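Local coordinates for 3-oxoacyl-(Acyl-carrier protein) synthase (Burkholderia xenovorans, PDB 4EFI) that probably acts as a 3-oxoacyl-(acyl-carrier-protein) synthase, condensing acyl groups with malonyl units during fatty acid synthesis or a related pathway, at residues Ser129-Ala134 / Ala304-Leu309; Glu237-Thr242 / Leu277-Lys282; Lys248-Thr253 / Gly326-Gly331; Asp260-Asp265 / Ala288-Val293. One frame throughout, in Å; residues are numbered along the deposited sequence. Where two conformers were deposited one is given.

Contact 1: residues Ser129-Ala134 / Ala304-Leu309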
loop_
_atom_site.group_PDB
_atom_site.type_symbol
_atom_site.label_atom_id
_atom_site.label_comp_id
_atom_site.label_asym_id
_atom_site.label_seq_id
_atom_site.Cartn_x
_atom_site.Cartn_y
_atom_site.Cartn_z
ATOM N N SER A 129 5.276 1.123 -2.942
ATOM C CA SER A 129 5.629 -0.078 -3.697
ATOM C C SER A 129 5.591 -1.330 -2.826
ATOM O O SER A 129 5.941 -2.419 -3.269
ATOM C CB SER A 129 7.023 0.072 -4.303
ATOM O OG SER A 129 8.020 -0.092 -3.311
ATOM N N GLY A 130 5.173 -1.158 -1.581
ATOM C CA GLY A 130 5.362 -2.191 -0.570
ATOM C C GLY A 130 4.440 -3.390 -0.625
ATOM O O GLY A 130 4.846 -4.462 -0.191
ATOM N N TYR A 131 3.213 -3.248 -1.121
ATOM C CA TYR A 131 2.285 -4.374 -0.998
ATOM C C TYR A 131 2.712 -5.567 -1.866
ATOM O O TYR A 131 2.758 -6.691 -1.365
ATOM C CB TYR A 131 0.837 -3.970 -1.238
ATOM C CG TYR A 131 -0.141 -5.063 -0.859
ATOM C CD1 TYR A 131 -0.335 -5.428 0.469
ATOM C CD2 TYR A 131 -0.906 -5.708 -1.824
ATOM C CE1 TYR A 131 -1.221 -6.408 0.813
ATOM C CE2 TYR A 131 -1.804 -6.670 -1.493
ATOM C CZ TYR A 131 -1.968 -7.024 -0.162
ATOM O OH TYR A 131 -2.903 -7.993 0.142
ATOM N N PRO A 132 3.034 -5.342 -3.151
ATOM C CA PRO A 132 3.453 -6.516 -3.933
ATOM C C PRO A 132 4.719 -7.164 -3.386
ATOM O O PRO A 132 4.900 -8.361 -3.459
ATOM C CB PRO A 132 3.644 -5.959 -5.348
ATOM C CG PRO A 132 2.764 -4.764 -5.371
ATOM C CD PRO A 132 2.892 -4.157 -4.004
ATOM N N GLN A 133 5.623 -6.357 -2.819
ATOM C CA GLN A 133 6.838 -6.901 -2.195
ATOM C C GLN A 133 6.533 -7.735 -0.969
ATOM O O GLN A 133 7.159 -8.778 -0.760
ATOM C CB GLN A 133 7.815 -5.771 -1.836
ATOM C CG GLN A 133 8.228 -4.920 -3.035
ATOM C CD GLN A 133 9.421 -4.055 -2.757
ATOM O OE1 GLN A 133 9.390 -2.837 -3.013
ATOM N NE2 GLN A 133 10.487 -4.662 -2.298
ATOM N N ALA A 134 5.593 -7.275 -0.153
ATOM C CA ALA A 134 5.150 -8.044 1.008
ATOM C C ALA A 134 4.531 -9.378 0.599
ATOM O O ALA A 134 4.790 -10.416 1.226
ATOM C CB ALA A 134 4.155 -7.248 1.820
ATOM N N ALA A 304 -0.877 1.098 2.285
ATOM C CA ALA A 304 -2.171 0.430 2.447
ATOM C C ALA A 304 -3.064 0.500 1.217
ATOM O O ALA A 304 -4.121 -0.144 1.193
ATOM C CB ALA A 304 -2.913 1.003 3.621
ATOM N N SER A 305 -2.677 1.271 0.208
ATOM C CA SER A 305 -3.634 1.637 -0.820
ATOM C C SER A 305 -4.145 0.427 -1.614
ATOM O O SER A 305 -5.332 0.355 -1.914
ATOM C CB SER A 305 -3.045 2.702 -1.736
ATOM O OG SER A 305 -2.009 2.144 -2.519
ATOM N N ILE A 306 -3.279 -0.510 -1.981
ATOM C CA ILE A 306 -3.738 -1.666 -2.744
ATOM C C ILE A 306 -4.634 -2.618 -1.934
ATOM O O ILE A 306 -5.716 -2.977 -2.374
ATOM C CB ILE A 306 -2.556 -2.394 -3.436
ATOM C CG1 ILE A 306 -1.960 -1.492 -4.521
ATOM C CG2 ILE A 306 -3.031 -3.721 -4.006
ATOM C CD1 ILE A 306 -0.661 -2.003 -5.125
ATOM N N PRO A 307 -4.204 -3.042 -0.731
ATOM C CA PRO A 307 -5.120 -3.909 0.026
ATOM C C PRO A 307 -6.442 -3.209 0.389
ATOM O O PRO A 307 -7.495 -3.848 0.406
ATOM C CB PRO A 307 -4.306 -4.313 1.269
ATOM C CG PRO A 307 -3.187 -3.329 1.355
ATOM C CD PRO A 307 -2.890 -2.948 -0.090
ATOM N N LEU A 308 -6.409 -1.900 0.621
ATOM C CA LEU A 308 -7.645 -1.156 0.900
ATOM C C LEU A 308 -8.537 -1.165 -0.342
ATOM O O LEU A 308 -9.760 -1.369 -0.257
ATOM C CB LEU A 308 -7.331 0.275 1.359
ATOM C CG LEU A 308 -8.554 1.130 1.722
ATOM C CD1 LEU A 308 -9.319 0.573 2.899
ATOM C CD2 LEU A 308 -8.082 2.560 1.983
ATOM N N LEU A 309 -7.930 -1.043 -1.509
ATOM C CA LEU A 309 -8.652 -1.105 -2.768
ATOM C C LEU A 309 -9.317 -2.486 -2.918
ATOM O O LEU A 309 -10.480 -2.588 -3.340
ATOM C CB LEU A 309 -7.686 -0.817 -3.918
ATOM C CG LEU A 309 -8.245 -0.452 -5.275
ATOM C CD1 LEU A 309 -8.991 0.846 -5.214
ATOM C CD2 LEU A 309 -7.068 -0.363 -6.221
#

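Contact 2: residues Glu237-Thr242 / Leu277-Lys282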
loop_
_atom_site.group_PDB
_atom_site.type_symbol
_atom_site.label_atom_id
_atom_site.label_comp_id
_atom_site.label_asym_id
_atom_site.label_seq_id
_atom_site.Cartn_x
_atom_site.Cartn_y
_atom_site.Cartn_z
ATOM N N GLU A 237 8.936 15.550 -10.727
ATOM C CA GLU A 237 9.876 14.439 -10.834
ATOM C C GLU A 237 9.150 13.114 -10.624
ATOM O O GLU A 237 9.377 12.176 -11.373
ATOM C CB GLU A 237 11.015 14.587 -9.820
ATOM C CG GLU A 237 11.977 15.729 -10.101
ATOM C CD GLU A 237 12.878 15.488 -11.299
ATOM O OE1 GLU A 237 13.157 14.318 -11.622
ATOM O OE2 GLU A 237 13.317 16.483 -11.917
ATOM N N ILE A 238 8.264 13.042 -9.635
ATOM C CA ILE A 238 7.542 11.799 -9.388
ATOM C C ILE A 238 6.650 11.443 -10.587
ATOM O O ILE A 238 6.586 10.276 -10.984
ATOM C CB ILE A 238 6.721 11.897 -8.102
ATOM C CG1 ILE A 238 7.653 12.031 -6.898
ATOM C CG2 ILE A 238 5.833 10.671 -7.939
ATOM C CD1 ILE A 238 6.998 12.619 -5.684
ATOM N N PHE A 239 5.961 12.432 -11.155
ATOM C CA PHE A 239 5.100 12.172 -12.308
ATOM C C PHE A 239 5.899 11.594 -13.474
ATOM O O PHE A 239 5.497 10.612 -14.088
ATOM C CB PHE A 239 4.363 13.445 -12.737
ATOM C CG PHE A 239 3.434 13.240 -13.916
ATOM C CD1 PHE A 239 2.119 12.830 -13.723
ATOM C CD2 PHE A 239 3.881 13.448 -15.205
ATOM C CE1 PHE A 239 1.268 12.636 -14.804
ATOM C CE2 PHE A 239 3.041 13.254 -16.285
ATOM C CZ PHE A 239 1.736 12.845 -16.086
ATOM N N ASN A 240 7.031 12.211 -13.787
ATOM C CA ASN A 240 7.868 11.715 -14.873
ATOM C C ASN A 240 8.458 10.331 -14.599
ATOM O O ASN A 240 8.471 9.495 -15.500
ATOM C CB ASN A 240 8.962 12.734 -15.186
ATOM C CG ASN A 240 8.398 14.015 -15.782
ATOM O OD1 ASN A 240 7.398 13.989 -16.500
ATOM N ND2 ASN A 240 9.023 15.142 -15.472
ATOM N N PHE A 241 8.946 10.099 -13.383
ATOM C CA PHE A 241 9.405 8.765 -12.956
ATOM C C PHE A 241 8.312 7.734 -13.192
ATOM O O PHE A 241 8.544 6.682 -13.807
ATOM C CB PHE A 241 9.806 8.771 -11.459
ATOM C CG PHE A 241 9.607 7.431 -10.739
ATOM C CD1 PHE A 241 10.394 6.328 -11.052
ATOM C CD2 PHE A 241 8.637 7.291 -9.734
ATOM C CE1 PHE A 241 10.204 5.106 -10.382
ATOM C CE2 PHE A 241 8.449 6.068 -9.065
ATOM C CZ PHE A 241 9.232 4.988 -9.393
ATOM N N THR A 242 7.120 8.043 -12.703
ATOM C CA THR A 242 6.018 7.105 -12.720
ATOM C C THR A 242 5.574 6.792 -14.156
ATOM O O THR A 242 5.376 5.620 -14.511
ATOM C CB THR A 242 4.821 7.640 -11.935
ATOM O OG1 THR A 242 5.193 7.895 -10.578
ATOM C CG2 THR A 242 3.705 6.619 -11.927
ATOM N N LEU A 277 -3.478 8.166 -12.228
ATOM C CA LEU A 277 -4.103 6.874 -12.505
ATOM C C LEU A 277 -4.698 6.855 -13.920
ATOM O O LEU A 277 -4.553 5.882 -14.679
ATOM C CB LEU A 277 -5.193 6.563 -11.481
ATOM C CG LEU A 277 -4.690 6.192 -10.080
ATOM C CD1 LEU A 277 -5.838 6.232 -9.073
ATOM C CD2 LEU A 277 -4.037 4.819 -10.106
ATOM N N LYS A 278 -5.342 7.954 -14.293
ATOM C CA LYS A 278 -5.950 8.049 -15.615
ATOM C C LYS A 278 -4.861 8.014 -16.675
ATOM O O LYS A 278 -5.013 7.347 -17.716
ATOM C CB LYS A 278 -6.782 9.332 -15.751
ATOM N N HIS A 279 -3.780 8.757 -16.451
ATOM C CA HIS A 279 -2.685 8.794 -17.419
ATOM C C HIS A 279 -2.005 7.425 -17.555
ATOM O O HIS A 279 -1.686 7.006 -18.674
ATOM C CB HIS A 279 -1.655 9.888 -17.085
ATOM C CG HIS A 279 -2.042 11.255 -17.563
ATOM N ND1 HIS A 279 -3.356 11.660 -17.666
ATOM C CD2 HIS A 279 -1.291 12.307 -17.968
ATOM C CE1 HIS A 279 -3.399 12.905 -18.109
ATOM N NE2 HIS A 279 -2.160 13.319 -18.300
ATOM N N LEU A 280 -1.809 6.725 -16.436
ATOM C CA LEU A 280 -1.187 5.401 -16.460
ATOM C C LEU A 280 -2.035 4.372 -17.193
ATOM O O LEU A 280 -1.522 3.603 -18.003
ATOM C CB LEU A 280 -0.930 4.894 -15.039
ATOM C CG LEU A 280 0.263 5.497 -14.303
ATOM C CD1 LEU A 280 0.246 5.018 -12.856
ATOM C CD2 LEU A 280 1.583 5.114 -14.995
ATOM N N ALA A 281 -3.322 4.333 -16.889
ATOM C CA ALA A 281 -4.211 3.375 -17.526
ATOM C C ALA A 281 -4.226 3.587 -19.035
ATOM O O ALA A 281 -4.165 2.623 -19.781
ATOM C CB ALA A 281 -5.625 3.468 -16.940
ATOM N N LYS A 282 -4.275 4.844 -19.480
ATOM C CA LYS A 282 -4.240 5.166 -20.905
ATOM C C LYS A 282 -2.915 4.755 -21.554
ATOM O O LYS A 282 -2.905 4.170 -22.630
ATOM C CB LYS A 282 -4.489 6.664 -21.116
#

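Contact 3: residues Lys248-Thr253 / Gly326-Gly331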
loop_
_atom_site.group_PDB
_atom_site.type_symbol
_atom_site.label_atom_id
_atom_site.label_comp_id
_atom_site.label_asym_id
_atom_site.label_seq_id
_atom_site.Cartn_x
_atom_site.Cartn_y
_atom_site.Cartn_z
ATOM N N LYS A 248 6.017 0.333 -18.373
ATOM C CA LYS A 248 6.956 -0.740 -18.692
ATOM C C LYS A 248 6.810 -1.914 -17.720
ATOM O O LYS A 248 6.864 -3.074 -18.102
ATOM C CB LYS A 248 8.386 -0.198 -18.644
ATOM N N LEU A 249 6.617 -1.595 -16.445
ATOM C CA LEU A 249 6.338 -2.605 -15.437
ATOM C C LEU A 249 5.064 -3.389 -15.764
ATOM O O LEU A 249 5.041 -4.614 -15.677
ATOM C CB LEU A 249 6.207 -1.933 -14.075
ATOM C CG LEU A 249 5.784 -2.824 -12.907
ATOM C CD1 LEU A 249 6.849 -3.866 -12.601
ATOM C CD2 LEU A 249 5.476 -1.967 -11.696
ATOM N N VAL A 250 4.012 -2.677 -16.151
ATOM C CA VAL A 250 2.747 -3.325 -16.461
ATOM C C VAL A 250 2.934 -4.265 -17.656
ATOM O O VAL A 250 2.527 -5.426 -17.611
ATOM C CB VAL A 250 1.633 -2.296 -16.750
ATOM C CG1 VAL A 250 0.373 -2.979 -17.267
ATOM C CG2 VAL A 250 1.318 -1.489 -15.491
ATOM N N SER A 251 3.551 -3.761 -18.717
ATOM C CA SER A 251 3.751 -4.557 -19.920
ATOM C C SER A 251 4.495 -5.850 -19.603
ATOM O O SER A 251 4.071 -6.943 -19.975
ATOM C CB SER A 251 4.524 -3.748 -20.964
ATOM O OG SER A 251 4.760 -4.510 -22.131
ATOM N N ARG A 252 5.610 -5.721 -18.898
ATOM C CA ARG A 252 6.458 -6.889 -18.635
ATOM C C ARG A 252 5.776 -7.875 -17.700
ATOM O O ARG A 252 5.897 -9.095 -17.862
ATOM C CB ARG A 252 7.833 -6.478 -18.111
ATOM C CG ARG A 252 8.774 -7.647 -17.931
ATOM C CD ARG A 252 9.156 -8.337 -19.237
ATOM N NE ARG A 252 9.979 -9.508 -18.920
ATOM C CZ ARG A 252 10.092 -10.595 -19.656
ATOM N NH1 ARG A 252 9.468 -10.692 -20.821
ATOM N NH2 ARG A 252 10.854 -11.594 -19.224
ATOM N N THR A 253 5.030 -7.340 -16.733
ATOM C CA THR A 253 4.277 -8.186 -15.812
ATOM C C THR A 253 3.277 -9.034 -16.586
ATOM O O THR A 253 3.164 -10.253 -16.370
ATOM C CB THR A 253 3.544 -7.342 -14.747
ATOM O OG1 THR A 253 4.513 -6.643 -13.952
ATOM C CG2 THR A 253 2.711 -8.232 -13.850
ATOM N N GLY A 326 -3.890 -8.073 -11.341
ATOM C CA GLY A 326 -2.573 -7.461 -11.424
ATOM C C GLY A 326 -2.508 -6.332 -10.420
ATOM O O GLY A 326 -3.501 -5.632 -10.217
ATOM N N MET A 327 -1.364 -6.172 -9.764
ATOM C CA MET A 327 -1.190 -5.173 -8.700
ATOM C C MET A 327 0.085 -4.406 -8.990
ATOM O O MET A 327 1.088 -5.019 -9.324
ATOM C CB MET A 327 -1.082 -5.828 -7.324
ATOM C CG MET A 327 -2.246 -6.720 -6.999
ATOM S SD MET A 327 -2.077 -7.445 -5.376
ATOM C CE MET A 327 -3.403 -8.655 -5.370
ATOM N N PHE A 328 0.042 -3.081 -8.905
ATOM C CA PHE A 328 1.183 -2.245 -9.287
ATOM C C PHE A 328 1.375 -1.144 -8.276
ATOM O O PHE A 328 0.523 -0.279 -8.142
ATOM C CB PHE A 328 0.950 -1.658 -10.687
ATOM C CG PHE A 328 0.641 -2.701 -11.712
ATOM C CD1 PHE A 328 1.659 -3.466 -12.263
ATOM C CD2 PHE A 328 -0.665 -2.992 -12.048
ATOM C CE1 PHE A 328 1.381 -4.473 -13.165
ATOM C CE2 PHE A 328 -0.953 -4.005 -12.954
ATOM C CZ PHE A 328 0.076 -4.732 -13.518
ATOM N N GLY A 329 2.501 -1.198 -7.573
ATOM C CA GLY A 329 2.847 -0.201 -6.581
ATOM C C GLY A 329 4.102 0.530 -7.008
ATOM O O GLY A 329 4.997 -0.055 -7.610
ATOM N N PHE A 330 4.145 1.825 -6.729
ATOM C CA PHE A 330 5.273 2.657 -7.112
ATOM C C PHE A 330 5.364 3.843 -6.165
ATOM O O PHE A 330 4.360 4.268 -5.603
ATOM C CB PHE A 330 5.060 3.152 -8.541
ATOM C CG PHE A 330 3.645 3.562 -8.817
ATOM C CD1 PHE A 330 2.683 2.614 -9.114
ATOM C CD2 PHE A 330 3.272 4.891 -8.749
ATOM C CE1 PHE A 330 1.377 2.986 -9.353
ATOM C CE2 PHE A 330 1.965 5.269 -8.988
ATOM C CZ PHE A 330 1.018 4.314 -9.290
ATOM N N GLY A 331 6.558 4.400 -6.013
ATOM C CA GLY A 331 6.742 5.561 -5.163
ATOM C C GLY A 331 8.107 5.598 -4.507
ATOM O O GLY A 331 9.125 5.523 -5.184
#

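Contact 4: residues Asp260-Asp265 / Ala288-Val293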
loop_
_atom_site.group_PDB
_atom_site.type_symbol
_atom_site.label_atom_id
_atom_site.label_comp_id
_atom_site.label_asym_id
_atom_site.label_seq_id
_atom_site.Cartn_x
_atom_site.Cartn_y
_atom_site.Cartn_z
ATOM N N ASP A 260 -3.842 -13.031 -21.215
ATOM C CA ASP A 260 -4.253 -11.884 -22.014
ATOM C C ASP A 260 -4.783 -10.769 -21.135
ATOM O O ASP A 260 -5.482 -11.016 -20.145
ATOM C CB ASP A 260 -5.349 -12.293 -23.000
ATOM N N LYS A 261 -4.446 -9.538 -21.500
ATOM C CA LYS A 261 -4.892 -8.348 -20.799
ATOM C C LYS A 261 -6.406 -8.345 -20.506
ATOM O O LYS A 261 -6.833 -7.987 -19.415
ATOM C CB LYS A 261 -4.514 -7.120 -21.631
ATOM C CG LYS A 261 -4.883 -5.792 -21.008
ATOM C CD LYS A 261 -4.663 -4.640 -21.988
ATOM C CE LYS A 261 -3.199 -4.441 -22.327
ATOM N NZ LYS A 261 -3.022 -3.424 -23.416
ATOM N N ASP A 262 -7.220 -8.759 -21.475
ATOM C CA ASP A 262 -8.671 -8.681 -21.306
ATOM C C ASP A 262 -9.252 -9.818 -20.460
ATOM O O ASP A 262 -10.454 -9.841 -20.183
ATOM C CB ASP A 262 -9.357 -8.588 -22.679
ATOM C CG ASP A 262 -9.254 -7.189 -23.283
ATOM O OD1 ASP A 262 -9.250 -6.204 -22.512
ATOM O OD2 ASP A 262 -9.181 -7.070 -24.520
ATOM N N SER A 263 -8.408 -10.737 -20.015
ATOM C CA SER A 263 -8.844 -11.789 -19.101
ATOM C C SER A 263 -8.573 -11.462 -17.615
ATOM O O SER A 263 -8.884 -12.263 -16.737
ATOM C CB SER A 263 -8.194 -13.116 -19.458
ATOM O OG SER A 263 -6.834 -13.147 -19.080
ATOM N N TYR A 264 -7.976 -10.307 -17.331
ATOM C CA TYR A 264 -7.839 -9.846 -15.951
ATOM C C TYR A 264 -9.158 -9.262 -15.465
ATOM O O TYR A 264 -9.871 -8.599 -16.214
ATOM C CB TYR A 264 -6.758 -8.781 -15.840
ATOM C CG TYR A 264 -5.355 -9.359 -15.803
ATOM C CD1 TYR A 264 -4.764 -9.886 -16.936
ATOM C CD2 TYR A 264 -4.626 -9.375 -14.621
ATOM C CE1 TYR A 264 -3.506 -10.423 -16.901
ATOM C CE2 TYR A 264 -3.354 -9.915 -14.580
ATOM C CZ TYR A 264 -2.807 -10.422 -15.713
ATOM O OH TYR A 264 -1.547 -10.969 -15.648
ATOM N N ASP A 265 -9.466 -9.500 -14.201
ATOM C CA ASP A 265 -10.660 -8.948 -13.596
ATOM C C ASP A 265 -10.427 -7.537 -13.093
ATOM O O ASP A 265 -11.344 -6.714 -13.049
ATOM C CB ASP A 265 -11.158 -9.874 -12.485
ATOM C CG ASP A 265 -11.652 -11.176 -13.037
ATOM O OD1 ASP A 265 -12.674 -11.147 -13.761
ATOM O OD2 ASP A 265 -11.003 -12.232 -12.857
ATOM N N ALA A 288 -10.325 1.337 -18.580
ATOM C CA ALA A 288 -10.512 2.131 -17.374
ATOM C C ALA A 288 -11.494 1.511 -16.384
ATOM O O ALA A 288 -11.316 1.613 -15.166
ATOM C CB ALA A 288 -10.934 3.547 -17.731
ATOM N N GLU A 289 -12.523 0.839 -16.881
ATOM C CA GLU A 289 -13.491 0.235 -15.976
ATOM C C GLU A 289 -12.877 -0.915 -15.155
ATOM O O GLU A 289 -13.392 -1.290 -14.104
ATOM C CB GLU A 289 -14.733 -0.230 -16.747
ATOM C CG GLU A 289 -14.582 -1.536 -17.524
ATOM C CD GLU A 289 -13.843 -1.417 -18.841
ATOM O OE1 GLU A 289 -13.353 -0.324 -19.221
ATOM O OE2 GLU A 289 -13.760 -2.464 -19.514
ATOM N N ARG A 290 -11.760 -1.464 -15.619
ATOM C CA ARG A 290 -11.096 -2.535 -14.890
ATOM C C ARG A 290 -9.920 -2.037 -14.050
ATOM O O ARG A 290 -9.074 -2.826 -13.611
ATOM C CB ARG A 290 -10.664 -3.623 -15.842
ATOM C CG ARG A 290 -11.801 -4.603 -16.084
ATOM C CD ARG A 290 -11.657 -5.408 -17.356
ATOM N NE ARG A 290 -12.091 -4.700 -18.556
ATOM C CZ ARG A 290 -11.898 -5.177 -19.784
ATOM N NH1 ARG A 290 -11.256 -6.321 -19.944
ATOM N NH2 ARG A 290 -12.327 -4.516 -20.858
ATOM N N VAL A 291 -9.890 -0.733 -13.812
ATOM C CA VAL A 291 -8.865 -0.094 -12.979
ATOM C C VAL A 291 -9.586 0.558 -11.795
ATOM O O VAL A 291 -9.996 1.706 -11.877
ATOM C CB VAL A 291 -8.083 0.974 -13.792
ATOM C CG1 VAL A 291 -7.006 1.649 -12.928
ATOM C CG2 VAL A 291 -7.440 0.356 -15.023
ATOM N N PRO A 292 -9.782 -0.186 -10.689
ATOM C CA PRO A 292 -10.592 0.351 -9.581
ATOM C C PRO A 292 -9.954 1.560 -8.902
ATOM O O PRO A 292 -8.734 1.698 -8.843
ATOM C CB PRO A 292 -10.658 -0.831 -8.612
ATOM C CG PRO A 292 -10.500 -2.051 -9.522
ATOM C CD PRO A 292 -9.479 -1.614 -10.502
ATOM N N VAL A 293 -10.809 2.438 -8.398
ATOM C CA VAL A 293 -10.375 3.661 -7.737
ATOM C C VAL A 293 -11.217 3.853 -6.487
ATOM O O VAL A 293 -12.453 3.763 -6.530
ATOM C CB VAL A 293 -10.548 4.898 -8.658
ATOM C CG1 VAL A 293 -10.210 6.180 -7.926
ATOM C CG2 VAL A 293 -9.657 4.760 -9.883
HETATM O O HOH W 1 -9.241 -6.926 -18.337
#

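Contact 1: residues Ser129-Ala134 / Ala304-Leu309
Tyr131 lays one face of its ring against Pro307 where helix 130-143 passes helix 305-313, the short segments' axes coming within 9.9 Å at 81°. With CG anti to the backbone N (chi1 -169°), the ring is carried across the gap to the other helix. Tyr131 CB already approaches Pro307 CD at 4.0 Å. Tyr131 CG is 3.6 Å from Pro307 CD, and Pro307 CD lies 3.6 Å from the centroid of the Tyr131 ring, only 15° off the normal, a CH-pi contact. Farther out, Tyr131 CE1 meets Pro307 CG at 3.7 Å and Tyr131 CZ meets Pro307 CB at 3.9 Å, the two rings sliding past each other. On the other flank, Tyr131 CD2 touches the CG2 branch of Ile306 at 3.6 Å, while CD1 of that isoleucine reaches back toward Pro132. At the tip Tyr131 OH still lies near Pro307 CB, and it is satisfied by a hydrogen bond with Thr180 OG1 on strand 176-184. Tyrosine thus supplies a broad flat surface as well as a polar end for a buried place, and Pro132 and Pro307 fit near the starts of their helices, where a missing N-H costs little. Two helices packed between sheets, Pro132 touching strand 335-343 and Pro307 strand 176-184, form the buried central layer of the thiolase fold.

Contact 2: residues Glu237-Thr242 / Leu277-Lys282
Leu280 and Thr242 meet through their methyl groups where helix 274-283 packs beside helix 235-257. Leu280 CD1 lies 3.9 Å from Thr242 CG2, the two side chains crossing at about a right angle, and the other branch, CD2, rests near the backbone O of Thr242. Threonine suits this buried spot because its hydroxyl can be satisfied within its own helix: OG1 donates to Ile238 O at 2.8 Å, from above the carbonyl plane, while the Thr242 N-H reaches the same oxygen from the opposite face. Chi1 of -59° sets OG1 beside the backbone N and the CG2 methyl anti to it, toward the leucine. One turn earlier, Phe239 extends toward His279, and its CZ comes within 3.6 Å of His279 CD2, which sits at the edge of the phenyl ring, near its plane. The ring planes are 69° apart in an oblique pairing. Met276 also touches both Phe239 and Thr242, and the Phe275 ring meets that of His279. No hydrogen bond links the two segments; van der Waals contacts, mostly carbon to carbon, join them, grading from the buried aliphatic pair to the exposed imidazole, so close fit and burial of apolar surface account for the contact.

Contact 3: residues Lys248-Thr253 / Gly326-Gly331
Helix 248-253 runs roughly antiparallel to strand 326-331, their axes 9.7 Å apart and their directions 151° from each other. This is an outer helix lying on a sheet of the layered thiolase fold: helix 235-257 covers the mixed sheet in which strand 323-331 stands between strands 335-343 and 266-269. Phe328 carries nearly all of the contact on the strand side. Its CG is anti to the carbonyl carbon (chi1 -54°), and the ring rises from the sheet toward the helix. Val250 sits over one face, its CG2 being 3.8 Å from the centroid of the Phe328 ring and 12° off the normal, a well-centred CH-pi contact. Beta branching suits valine here, since CG2 can cover the ring while CG1 lies near Phe328 CZ. The helix backbone itself comes close as well, Val250 CA being 3.7 Å from Phe328 CE1. Leu249 approaches the ring edge instead, its CD2 being 4.1 Å from Phe328 CD1, and packs onward against Trp336 and Ser338 of the next strand. Gly326, two residues before the phenylalanine on the same side of the strand, has no side chain to compete with the ring, whose CE2 lies near it. Phe269 of the neighbouring strand meets the Phe328 ring too. Next along the same edge as Leu249 is Thr253, whose OG1 lies 3.9 Å from Phe328 CE1 and is kept satisfied: it donates to Leu249 O at 2.7 Å and is also hydrogen-bonded to Ser338 OG.

Contact 4: residues Asp260-Asp265 / Ala288-Val293
The guanidinium of Arg290 is approached obliquely by the carboxylate of Asp262, the two planes 33° apart, and has Glu289 CD at its edge, in plane, the Glu289 carboxylate turned so that NE meets OE2 from above its plane. Toward Asp262 the grip is slight: NH1 donates to Asp262 OD1 at 3.3 Å with an N-H...O angle of 130°, a weak bond within a salt bridge. Toward Glu289 it is firmer and side-on, Arg290 NE and NH2 both reaching Glu289 OE2, at 3.0 and 2.8 Å. Two acids near one arginine make a salt-bridge network, probably easing their mutual repulsion. These loops flank strand 266-269, an outer strand of the five-stranded sheet in this thiolase-fold chain: 260-265 leads into it, and Arg290 is linked to Phe267 by a backbone hydrogen bond. The arginine chain bends at chi3 (-82°), and its methylenes run past backbone oxygens, CD lying 3.8 Å from Tyr264 O. Arginine suits the place because its several N-H groups can serve acids and solvent together. A water accepts from Arg290 NH1 at 2.6 Å and donates to Lys261 O and Tyr264 O, bridging the loops. Asp265 directs its carboxylate elsewhere, to Arg317 and the backbone N of Gln324.

Overall arrangement
Strand 326-331 touches all three other contacts. Its Phe328 O lies 3.7 Å from Ile306 CD1 of contact 1, its Phe330 CD2 3.6 Å from Thr242 CG2 of contact 2, and its Gly326 N 3.6 Å from Tyr264 CD2 of contact 4; contact 3's centre is about 12 to 13 Å from theirs. Contact 4 also packs on contact 1 (Leu309 CD2 to Pro292 O, 3.7 Å) and contact 2 (Ala281 CB to Val291 CG2, 4.1 Å). Contacts 1 and 2 do not touch. The centre of contact 1 is about 3 Å from that of the chain, the nearest of the four; in KAS III enzymes the reactive cysteine heads the corresponding helix, so the active site is probably close.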